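Local coordinates for protein TcpB (Brucella melitensis, PDB 4LQC) that is a bacterial TIR-domain protein, built on the flavodoxin-like alpha/beta fold of that family with a central parallel beta-sheet, at residues A27-R30 and K35-Y38. The protein carries 2 engineered substitutions. Residues are numbered along the deposited sequence; the frame is centred on the assembly and turned at random.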
# COMPACT_ATOMS: atom_id res chain seq x y z
N ALA B 27 -8.43 -4.80 -17.84
CA ALA B 27 -9.45 -4.09 -18.62
C ALA B 27 -8.99 -2.72 -19.11
O ALA B 27 -9.30 -2.30 -20.23
CB ALA B 27 -10.73 -3.94 -17.82
N ALA B 28 -8.24 -2.01 -18.27
CA ALA B 28 -7.77 -0.67 -18.62
C ALA B 28 -6.69 -0.74 -19.69
O ALA B 28 -6.59 0.14 -20.55
CB ALA B 28 -7.23 0.02 -17.39
N LEU B 29 -5.86 -1.78 -19.61
CA LEU B 29 -4.75 -1.91 -20.53
C LEU B 29 -5.25 -2.38 -21.89
O LEU B 29 -4.78 -1.92 -22.92
CB LEU B 29 -3.69 -2.87 -19.97
CG LEU B 29 -2.53 -2.33 -19.11
CD1 LEU B 29 -1.57 -3.45 -18.71
CD2 LEU B 29 -1.76 -1.25 -19.86
N ARG B 30 -6.23 -3.28 -21.88
CA ARG B 30 -6.88 -3.75 -23.10
C ARG B 30 -7.65 -2.63 -23.76
O ARG B 30 -7.77 -2.57 -24.98
CB ARG B 30 -7.81 -4.93 -22.80
CG ARG B 30 -7.06 -6.23 -22.64
CD ARG B 30 -7.95 -7.45 -22.46
NE ARG B 30 -7.14 -8.66 -22.30
CZ ARG B 30 -7.56 -9.77 -21.70
NH1 ARG B 30 -8.79 -9.85 -21.20
NH2 ARG B 30 -6.73 -10.81 -21.59
N LYS B 35 -2.00 -5.81 -25.75
CA LYS B 35 -2.27 -7.24 -25.64
C LYS B 35 -1.68 -7.80 -24.34
O LYS B 35 -0.48 -7.68 -24.10
CB LYS B 35 -1.74 -7.97 -26.89
CG LYS B 35 -2.19 -7.29 -28.20
CD LYS B 35 -1.81 -8.07 -29.47
CE LYS B 35 -0.75 -7.32 -30.29
NZ LYS B 35 -1.07 -5.86 -30.50
N ILE B 36 -2.52 -8.41 -23.51
CA ILE B 36 -2.11 -8.89 -22.18
C ILE B 36 -2.56 -10.31 -21.89
O ILE B 36 -3.76 -10.63 -22.02
CB ILE B 36 -2.71 -8.03 -21.05
CG1 ILE B 36 -2.65 -6.56 -21.42
CG2 ILE B 36 -1.97 -8.25 -19.72
CD1 ILE B 36 -3.97 -5.94 -21.36
N PHE B 37 -1.60 -11.15 -21.50
CA PHE B 37 -1.88 -12.47 -20.96
C PHE B 37 -2.19 -12.36 -19.47
O PHE B 37 -1.52 -11.62 -18.73
CB PHE B 37 -0.67 -13.41 -21.13
CG PHE B 37 -0.47 -13.92 -22.54
CD1 PHE B 37 -1.43 -14.71 -23.14
CD2 PHE B 37 0.69 -13.63 -23.24
CE1 PHE B 37 -1.25 -15.19 -24.42
CE2 PHE B 37 0.88 -14.11 -24.52
CZ PHE B 37 -0.10 -14.89 -25.11
N TYR B 38 -3.20 -13.10 -19.03
CA TYR B 38 -3.74 -12.92 -17.70
C TYR B 38 -4.13 -14.25 -17.05
O TYR B 38 -3.56 -14.64 -16.03
CB TYR B 38 -4.92 -11.95 -17.82
CG TYR B 38 -5.99 -11.93 -16.76
CD1 TYR B 38 -5.67 -11.92 -15.41
CD2 TYR B 38 -7.32 -11.81 -17.13
CE1 TYR B 38 -6.67 -11.86 -14.45
CE2 TYR B 38 -8.31 -11.75 -16.19
CZ TYR B 38 -8.00 -11.77 -14.85
OH TYR B 38 -9.01 -11.70 -13.92
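Ile36 meets two consecutive helix residues, Leu29 and Arg30, with the end of its longer branch. Its CD1 lies 3.4 Å from CB of Leu29, tighter than a usual van der Waals contact, and 3.4 Å from CG of Arg30, touching the base of one side chain and the aliphatic stem of the other. CG1 is turned beside the backbone N of Ile36 and anti to its carbonyl carbon (chi1 -42°), which, with chi2 at 124°, places CD1 against Leu29 and Arg30.

The polar contact is a single hydrogen bond from a side chain to the main chain. Arg30 runs extended from CG to NE across the isoleucine, and its NH2 donates to O of Ile36 at 3.0 Å. The bond is fairly straight (160° at the hydrogen), and the acceptor sits at the guanidinium edge, close to its plane. The same NH2 comes within 4.3 Å of CB of Tyr38, whose hydroxyl is hydrogen-bonded to the backbone O of Lys18.

The contact lies within the beta-alpha-beta unit of strand 7-14, helix 18-31 and strand 36-43, where the last turn of the helix meets the start of the next strand, outermost in the sheet of this chain. On the sheet, Leu29 and Ile36 both touch Phe9 of the adjacent parallel strand 7-14, and Leu29 also reaches Ala131 and Leu134 of helix 127-136.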